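Local coordinates for putative glutaryl-CoA dehydrogenase (Thermus thermophilus, PDB 2EBA), which belongs to the acyl-CoA dehydrogenase family of flavoproteins and binds flavin-adenine dinucleotide within an assembly of four chains, at residues 1-7 with 294-299; 75-80 with 246-250. One frame throughout, in Å; residues are numbered along the deposited sequence.

Interaction 1. Residues 1-7 with 294-299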
ATOM      1  N   MET A   1     -20.804 -13.283  17.544  1.00 16.32           N
ATOM      2  CA  MET A   1     -19.544 -12.954  16.812  1.00 15.43           C
ATOM      3  C   MET A   1     -19.739 -11.723  15.920  1.00 16.35           C
ATOM      4  O   MET A   1     -20.869 -11.353  15.601  1.00 18.90           O
ATOM      5  CB  MET A   1     -19.113 -14.135  15.940  1.00 11.05           C
ATOM      6  CG  MET A   1     -20.121 -14.505  14.876  1.00  7.87           C
ATOM      7  SD  MET A   1     -19.637 -15.910  13.952  1.00  1.54           S
ATOM      8  CE  MET A   1     -18.473 -15.304  12.856  1.00  1.54           C
ATOM      9  N   LEU A   2     -18.638 -11.088  15.535  1.00 14.90           N
ATOM     10  CA  LEU A   2     -18.686  -9.931  14.660  1.00 14.93           C
ATOM     11  C   LEU A   2     -19.246 -10.428  13.316  1.00 15.17           C
ATOM     12  O   LEU A   2     -18.724 -11.369  12.722  1.00 15.18           O
ATOM     13  CB  LEU A   2     -17.277  -9.351  14.486  1.00 13.24           C
ATOM     14  CG  LEU A   2     -17.053  -8.241  13.456  1.00 12.64           C
ATOM     15  CD1 LEU A   2     -17.860  -7.010  13.822  1.00 13.12           C
ATOM     16  CD2 LEU A   2     -15.573  -7.908  13.398  1.00 12.81           C
ATOM     17  N   ASP A   3     -20.307  -9.796  12.836  1.00 14.79           N
ATOM     18  CA  ASP A   3     -20.918 -10.236  11.594  1.00 14.68           C
ATOM     19  C   ASP A   3     -21.645  -9.085  10.915  1.00 15.32           C
ATOM     20  O   ASP A   3     -22.856  -8.946  11.046  1.00 15.61           O
ATOM     21  CB  ASP A   3     -21.890 -11.366  11.919  1.00 14.93           C
ATOM     22  CG  ASP A   3     -22.348 -12.114  10.704  1.00 14.60           C
ATOM     23  OD1 ASP A   3     -21.719 -11.983   9.643  1.00 16.37           O
ATOM     24  OD2 ASP A   3     -23.339 -12.856  10.818  1.00 15.54           O
ATOM     25  N   PHE A   4     -20.900  -8.276  10.169  1.00 14.59           N
ATOM     26  CA  PHE A   4     -21.465  -7.122   9.492  1.00 13.00           C
ATOM     27  C   PHE A   4     -22.433  -7.473   8.361  1.00 12.20           C
ATOM     28  O   PHE A   4     -23.370  -6.724   8.103  1.00 11.40           O
ATOM     29  CB  PHE A   4     -20.335  -6.230   8.960  1.00 12.50           C
ATOM     30  CG  PHE A   4     -20.803  -4.910   8.405  1.00 12.75           C
ATOM     31  CD1 PHE A   4     -21.610  -4.060   9.160  1.00 12.92           C
ATOM     32  CD2 PHE A   4     -20.422  -4.503   7.134  1.00 12.51           C
ATOM     33  CE1 PHE A   4     -22.026  -2.832   8.655  1.00 11.55           C
ATOM     34  CE2 PHE A   4     -20.838  -3.273   6.625  1.00 12.97           C
ATOM     35  CZ  PHE A   4     -21.639  -2.443   7.389  1.00 11.22           C
ATOM     36  N   TYR A   5     -22.214  -8.598   7.690  1.00 12.86           N
ATOM     37  CA  TYR A   5     -23.076  -9.009   6.582  1.00 12.69           C
ATOM     38  C   TYR A   5     -24.043 -10.124   6.946  1.00 13.62           C
ATOM     39  O   TYR A   5     -24.569 -10.816   6.069  1.00 14.32           O
ATOM     40  CB  TYR A   5     -22.220  -9.421   5.374  1.00 12.17           C
ATOM     41  CG  TYR A   5     -21.919  -8.306   4.386  1.00 10.40           C
ATOM     42  CD1 TYR A   5     -21.874  -6.968   4.789  1.00  9.35           C
ATOM     43  CD2 TYR A   5     -21.652  -8.590   3.047  1.00 12.02           C
ATOM     44  CE1 TYR A   5     -21.573  -5.938   3.879  1.00  9.88           C
ATOM     45  CE2 TYR A   5     -21.346  -7.566   2.128  1.00 10.94           C
ATOM     46  CZ  TYR A   5     -21.308  -6.247   2.554  1.00  9.05           C
ATOM     47  OH  TYR A   5     -20.999  -5.240   1.666  1.00  7.56           O
ATOM     48  N   ALA A   6     -24.275 -10.283   8.248  1.00 14.06           N
ATOM     49  CA  ALA A   6     -25.182 -11.287   8.799  1.00 14.55           C
ATOM     50  C   ALA A   6     -25.056 -12.669   8.172  1.00 15.01           C
ATOM     51  O   ALA A   6     -26.064 -13.275   7.788  1.00 14.66           O
ATOM     52  CB  ALA A   6     -26.638 -10.811   8.689  1.00 14.16           C
ATOM     53  N   LEU A   7     -23.825 -13.173   8.102  1.00 16.41           N
ATOM     54  CA  LEU A   7     -23.578 -14.485   7.550  1.00 18.20           C
ATOM     55  C   LEU A   7     -24.099 -15.554   8.505  1.00 18.07           C
ATOM     56  O   LEU A   7     -24.216 -16.715   8.115  1.00 18.38           O
ATOM     57  CB  LEU A   7     -22.078 -14.721   7.344  1.00 19.74           C
ATOM     58  CG  LEU A   7     -21.362 -14.375   6.030  1.00 23.64           C
ATOM     59  CD1 LEU A   7     -22.329 -13.931   4.930  1.00 23.68           C
ATOM     60  CD2 LEU A   7     -20.359 -13.284   6.308  1.00 24.86           C
ATOM     61  N   HIS A 294     -12.693  -8.025   7.576  1.00 11.48           N
ATOM     62  CA  HIS A 294     -13.359  -9.077   8.312  1.00 10.70           C
ATOM     63  C   HIS A 294     -14.561  -9.624   7.567  1.00 11.61           C
ATOM     64  O   HIS A 294     -14.772 -10.824   7.532  1.00 10.96           O
ATOM     65  CB  HIS A 294     -13.777  -8.570   9.686  1.00  9.62           C
ATOM     66  CG  HIS A 294     -14.378  -9.626  10.557  1.00 11.20           C
ATOM     67  ND1 HIS A 294     -15.723  -9.933  10.536  1.00  9.85           N
ATOM     68  CD2 HIS A 294     -13.815 -10.457  11.467  1.00  9.64           C
ATOM     69  CE1 HIS A 294     -15.958 -10.906  11.398  1.00 10.31           C
ATOM     70  NE2 HIS A 294     -14.821 -11.243  11.974  1.00  7.35           N
ATOM     71  N   THR A 295     -15.347  -8.737   6.965  1.00 13.23           N
ATOM     72  CA  THR A 295     -16.530  -9.136   6.212  1.00 13.42           C
ATOM     73  C   THR A 295     -16.123  -9.952   4.990  1.00 13.63           C
ATOM     74  O   THR A 295     -16.743 -10.964   4.680  1.00 13.48           O
ATOM     75  CB  THR A 295     -17.321  -7.887   5.768  1.00 14.50           C
ATOM     76  OG1 THR A 295     -17.692  -7.131   6.930  1.00 15.28           O
ATOM     77  CG2 THR A 295     -18.561  -8.274   4.995  1.00 13.00           C
ATOM     78  N   GLU A 296     -15.081  -9.501   4.300  1.00 13.23           N
ATOM     79  CA  GLU A 296     -14.572 -10.184   3.123  1.00 12.37           C
ATOM     80  C   GLU A 296     -14.058 -11.561   3.522  1.00 11.06           C
ATOM     81  O   GLU A 296     -14.306 -12.552   2.850  1.00 10.46           O
ATOM     82  CB  GLU A 296     -13.440  -9.366   2.501  1.00 13.09           C
ATOM     83  CG  GLU A 296     -13.919  -8.107   1.810  1.00 13.20           C
ATOM     84  CD  GLU A 296     -12.787  -7.209   1.359  1.00 13.12           C
ATOM     85  OE1 GLU A 296     -13.055  -6.288   0.559  1.00 12.29           O
ATOM     86  OE2 GLU A 296     -11.641  -7.409   1.810  1.00 13.35           O
ATOM     87  N   GLY A 297     -13.353 -11.613   4.641  1.00 10.32           N
ATOM     88  CA  GLY A 297     -12.807 -12.870   5.109  1.00  8.89           C
ATOM     89  C   GLY A 297     -13.834 -13.911   5.480  1.00  7.43           C
ATOM     90  O   GLY A 297     -13.681 -15.061   5.121  1.00  4.19           O
ATOM     91  N   LEU A 298     -14.870 -13.521   6.213  1.00 11.06           N
ATOM     92  CA  LEU A 298     -15.914 -14.472   6.595  1.00 14.20           C
ATOM     93  C   LEU A 298     -16.596 -15.083   5.385  1.00 13.94           C
ATOM     94  O   LEU A 298     -16.890 -16.282   5.367  1.00 14.52           O
ATOM     95  CB  LEU A 298     -16.977 -13.807   7.462  1.00 16.50           C
ATOM     96  CG  LEU A 298     -16.725 -13.726   8.958  1.00 18.79           C
ATOM     97  CD1 LEU A 298     -18.027 -13.349   9.628  1.00 20.87           C
ATOM     98  CD2 LEU A 298     -16.245 -15.070   9.499  1.00 18.92           C
ATOM     99  N   LEU A 299     -16.852 -14.260   4.377  1.00 13.01           N
ATOM    100  CA  LEU A 299     -17.489 -14.746   3.170  1.00 13.24           C
ATOM    101  C   LEU A 299     -16.625 -15.784   2.468  1.00 12.97           C
ATOM    102  O   LEU A 299     -17.128 -16.811   2.031  1.00 14.13           O
ATOM    103  CB  LEU A 299     -17.803 -13.579   2.233  1.00 14.17           C
ATOM    104  CG  LEU A 299     -19.140 -12.856   2.458  1.00 14.14           C
ATOM    105  CD1 LEU A 299     -19.176 -11.641   1.582  1.00 14.51           C
ATOM    106  CD2 LEU A 299     -20.319 -13.763   2.120  1.00 11.07           C
TER
HETATM  107  O   HOH W   1     -17.998  -8.951   9.491  1.00  9.16           O

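Interaction 2. Residues 75-80 with 246-250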
ATOM      1  N   TYR A  75     -16.187 -26.677  11.992  1.00 15.57           N
ATOM      2  CA  TYR A  75     -14.761 -26.790  12.285  1.00 14.80           C
ATOM      3  C   TYR A  75     -14.184 -25.389  12.148  1.00 15.34           C
ATOM      4  O   TYR A  75     -13.460 -24.917  13.018  1.00 15.23           O
ATOM      5  CB  TYR A  75     -14.096 -27.765  11.298  1.00 14.40           C
ATOM      6  CG  TYR A  75     -12.567 -27.816  11.328  1.00 13.41           C
ATOM      7  CD1 TYR A  75     -11.864 -27.822  12.535  1.00 12.60           C
ATOM      8  CD2 TYR A  75     -11.834 -27.895  10.142  1.00 12.21           C
ATOM      9  CE1 TYR A  75     -10.471 -27.904  12.551  1.00 11.14           C
ATOM     10  CE2 TYR A  75     -10.452 -27.978  10.146  1.00 11.40           C
ATOM     11  CZ  TYR A  75      -9.774 -27.980  11.353  1.00 13.14           C
ATOM     12  OH  TYR A  75      -8.397 -28.035  11.355  1.00 12.74           O
ATOM     13  N   GLY A  76     -14.536 -24.723  11.050  1.00 15.84           N
ATOM     14  CA  GLY A  76     -14.060 -23.375  10.819  1.00 14.99           C
ATOM     15  C   GLY A  76     -14.453 -22.482  11.971  1.00 13.63           C
ATOM     16  O   GLY A  76     -13.663 -21.666  12.427  1.00 11.76           O
ATOM     17  N   LEU A  77     -15.679 -22.655  12.454  1.00 13.53           N
ATOM     18  CA  LEU A  77     -16.199 -21.869  13.562  1.00 12.29           C
ATOM     19  C   LEU A  77     -15.488 -22.118  14.884  1.00 13.01           C
ATOM     20  O   LEU A  77     -15.395 -21.211  15.695  1.00 13.85           O
ATOM     21  CB  LEU A  77     -17.703 -22.108  13.741  1.00 10.33           C
ATOM     22  CG  LEU A  77     -18.620 -21.510  12.663  1.00 11.37           C
ATOM     23  CD1 LEU A  77     -20.052 -22.023  12.821  1.00  9.46           C
ATOM     24  CD2 LEU A  77     -18.583 -20.001  12.752  1.00  6.27           C
ATOM     25  N   ILE A  78     -14.997 -23.326  15.136  1.00 13.32           N
ATOM     26  CA  ILE A  78     -14.315 -23.527  16.398  1.00 14.41           C
ATOM     27  C   ILE A  78     -12.918 -22.912  16.269  1.00 13.61           C
ATOM     28  O   ILE A  78     -12.371 -22.366  17.225  1.00 11.42           O
ATOM     29  CB  ILE A  78     -14.213 -25.029  16.813  1.00 16.17           C
ATOM     30  CG1 ILE A  78     -13.080 -25.708  16.072  1.00 18.45           C
ATOM     31  CG2 ILE A  78     -15.517 -25.747  16.566  1.00 15.75           C
ATOM     32  CD1 ILE A  78     -11.978 -26.096  16.994  1.00 19.12           C
ATOM     33  N   CYS A  79     -12.349 -22.993  15.073  1.00 12.40           N
ATOM     34  CA  CYS A  79     -11.034 -22.414  14.837  1.00 12.57           C
ATOM     35  C   CYS A  79     -11.115 -20.912  15.065  1.00 12.89           C
ATOM     36  O   CYS A  79     -10.218 -20.308  15.657  1.00 13.63           O
ATOM     37  CB  CYS A  79     -10.575 -22.707  13.411  1.00 11.50           C
ATOM     38  SG  CYS A  79      -9.976 -24.379  13.202  1.00  8.09           S
ATOM     39  N   TYR A  80     -12.212 -20.330  14.595  1.00 12.38           N
ATOM     40  CA  TYR A  80     -12.500 -18.904  14.719  1.00 11.16           C
ATOM     41  C   TYR A  80     -12.408 -18.470  16.186  1.00 11.47           C
ATOM     42  O   TYR A  80     -11.656 -17.560  16.559  1.00  7.14           O
ATOM     43  CB  TYR A  80     -13.920 -18.636  14.187  1.00 11.79           C
ATOM     44  CG  TYR A  80     -14.317 -17.182  14.132  1.00 10.11           C
ATOM     45  CD1 TYR A  80     -14.083 -16.417  12.985  1.00 12.13           C
ATOM     46  CD2 TYR A  80     -14.883 -16.554  15.241  1.00  9.44           C
ATOM     47  CE1 TYR A  80     -14.404 -15.061  12.942  1.00 11.03           C
ATOM     48  CE2 TYR A  80     -15.203 -15.196  15.213  1.00 10.60           C
ATOM     49  CZ  TYR A  80     -14.960 -14.458  14.057  1.00 11.38           C
ATOM     50  OH  TYR A  80     -15.279 -13.124  14.000  1.00 12.16           O
ATOM     51  N   PHE A 246      -7.588 -24.503   5.704  1.00 10.42           N
ATOM     52  CA  PHE A 246      -9.014 -24.182   5.748  1.00 12.86           C
ATOM     53  C   PHE A 246      -9.429 -23.599   7.103  1.00 12.39           C
ATOM     54  O   PHE A 246     -10.090 -22.567   7.165  1.00 12.34           O
ATOM     55  CB  PHE A 246      -9.858 -25.433   5.462  1.00 12.37           C
ATOM     56  CG  PHE A 246     -11.319 -25.263   5.780  1.00 10.14           C
ATOM     57  CD1 PHE A 246     -12.157 -24.581   4.907  1.00  9.63           C
ATOM     58  CD2 PHE A 246     -11.847 -25.755   6.974  1.00  9.42           C
ATOM     59  CE1 PHE A 246     -13.500 -24.388   5.216  1.00  8.72           C
ATOM     60  CE2 PHE A 246     -13.185 -25.567   7.300  1.00  8.64           C
ATOM     61  CZ  PHE A 246     -14.017 -24.882   6.421  1.00  9.31           C
ATOM     62  N   GLY A 247      -9.063 -24.287   8.179  1.00 11.77           N
ATOM     63  CA  GLY A 247      -9.411 -23.812   9.501  1.00 10.36           C
ATOM     64  C   GLY A 247      -8.700 -22.522   9.825  1.00 10.58           C
ATOM     65  O   GLY A 247      -9.235 -21.690  10.540  1.00 12.34           O
ATOM     66  N   ILE A 248      -7.491 -22.353   9.308  1.00 10.29           N
ATOM     67  CA  ILE A 248      -6.730 -21.146   9.560  1.00 10.04           C
ATOM     68  C   ILE A 248      -7.388 -19.930   8.904  1.00  9.21           C
ATOM     69  O   ILE A 248      -7.368 -18.837   9.454  1.00  6.88           O
ATOM     70  CB  ILE A 248      -5.291 -21.293   9.052  1.00 11.28           C
ATOM     71  CG1 ILE A 248      -4.554 -22.321   9.921  1.00 10.83           C
ATOM     72  CG2 ILE A 248      -4.593 -19.923   9.041  1.00 11.36           C
ATOM     73  CD1 ILE A 248      -3.207 -22.689   9.410  1.00 10.79           C
ATOM     74  N   ALA A 249      -7.974 -20.117   7.727  1.00  9.53           N
ATOM     75  CA  ALA A 249      -8.636 -19.004   7.060  1.00 11.08           C
ATOM     76  C   ALA A 249      -9.767 -18.529   7.964  1.00 11.14           C
ATOM     77  O   ALA A 249     -10.129 -17.347   7.979  1.00 12.34           O
ATOM     78  CB  ALA A 249      -9.173 -19.434   5.722  1.00  9.94           C
ATOM     79  N   TRP A 250     -10.316 -19.457   8.735  1.00 10.03           N
ATOM     80  CA  TRP A 250     -11.383 -19.124   9.651  1.00  9.49           C
ATOM     81  C   TRP A 250     -10.855 -18.462  10.904  1.00  8.90           C
ATOM     82  O   TRP A 250     -11.308 -17.383  11.261  1.00  9.92           O
ATOM     83  CB  TRP A 250     -12.164 -20.357  10.047  1.00  9.14           C
ATOM     84  CG  TRP A 250     -13.195 -20.737   9.066  1.00  9.63           C
ATOM     85  CD1 TRP A 250     -13.049 -21.573   8.009  1.00  8.39           C
ATOM     86  CD2 TRP A 250     -14.568 -20.347   9.087  1.00  9.95           C
ATOM     87  NE1 TRP A 250     -14.250 -21.746   7.373  1.00  9.76           N
ATOM     88  CE2 TRP A 250     -15.202 -21.005   8.017  1.00 10.86           C
ATOM     89  CE3 TRP A 250     -15.325 -19.506   9.914  1.00 10.73           C
ATOM     90  CZ2 TRP A 250     -16.567 -20.858   7.749  1.00 12.70           C
ATOM     91  CZ3 TRP A 250     -16.671 -19.356   9.655  1.00 13.01           C
ATOM     92  CH2 TRP A 250     -17.286 -20.032   8.576  1.00 12.48           C
TER

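Interaction 1. Residues 1-7 with 294-299
Leu2 lies over the imidazole of His294, and the two side chains run past each other in opposite directions. Leu2 CB starts beyond the rim, 3.7 Å from His294 CE1. CG moves in over the CE1 and ND1 side of the ring. CD2 then settles above its middle, 3.4 Å from the ring centroid and 6° off the normal, a CH-pi contact. A chi1 of 172° swings Leu2 CG toward the ring, and chi2 of 63° then sets CD2 over its face. The imidazole is fixed at both nitrogens. A water lies in the ring plane, 2.7 Å from His294 ND1, while His294 NE2 is hydrogen-bonded to Tyr80 OH. The same water accepts a hydrogen bond from Phe4 N at 3.1 Å and also lies 3.2 Å from Thr295 OG1, a hydroxyl that is hydrogen-bonded to Leu291 O as well.

The fold is that of the acyl-CoA dehydrogenases. Here the N-terminal tail lies on helix 281-309 of the helical C-terminal domain. Its type I turn, Asp3 to Ala6, is followed by a hydrogen bond from Leu7 N to Asp3 OD1 (2.9 Å) on the syn side of the carboxylate. Asp3 OD2 is hydrogen-bonded to Glu8 N.

Thr295 CG2 sits over one face of the Tyr5 ring, 3.6 Å from the centroid. Leu7 spreads over the next turn, with CD2 against Leu298 CB and CD1 against Leu299 CD2. Met1 reaches Leu298 tip to tip, CE to CD1 at 3.8 Å. Tyr5 OH bonds to Gln317 O of the second subunit, and Phe4 packs on Leu320 of that subunit.

Interaction 2. Residues 75-80 with 246-250
Gly76 O accepts the helical hydrogen bond from Tyr80 N at 2.9 Å and is also pressed by Trp250 CB at 3.1 Å. Trp250 then turns one face of its indole to the glycine. Gly76 CA stands over that face, 3.4 Å from the centroid of the five-membered ring, in a CH-pi contact. Trp250 CG is turned anti to its own carbonyl carbon (chi1 -83°), which places the ring across the backbone of Gly76 and Leu77. On the six-membered ring, Trp250 CZ3 meets Leu77 CD2 at 3.7 Å.

A second glycine, Gly247, faces Gly76, their CA atoms 4.9 Å apart. Without side chains at either point, the helix axes come within 7.7 Å and cross at -50°. Cys79 CB rests 3.3 Å from Gly247 O. Tyr75 and Phe246 pass each other in opposite directions, with Tyr75 CD2 at the edge of the Phe246 ring.

The pair joins helix 72-85 of the N-terminal domain to helix 235-269 of the C-terminal domain. Phe246 and Trp250 also touch helix 281-309, Tyr75 and Cys79 touch helix 87-107, and Leu77 and Tyr80 touch helix 13-29.

How the interactions relate
The two contacts lie side by side, their centres 13 Å apart, and Tyr80 joins them. The hydrogen bond between its OH and His294 NE2 measures 2.8 Å. Met1 and Leu298 both pack on the same side of its ring: Met1 CE lies 3.8 Å from Tyr80 CZ, and Leu298 CD2 lies 3.9 Å from Tyr80 CE1. Glu257 OE2 adds a second link, since it accepts from Leu2 N and is hydrogen-bonded to Tyr80 OH. Helices 235-269 and 281-309 follow each other in the chain, and each carries half of one contact. Interaction 2 is nested within the loop closed by interaction 1. Its Tyr75 side chain is about 12 Å from a bound FAD.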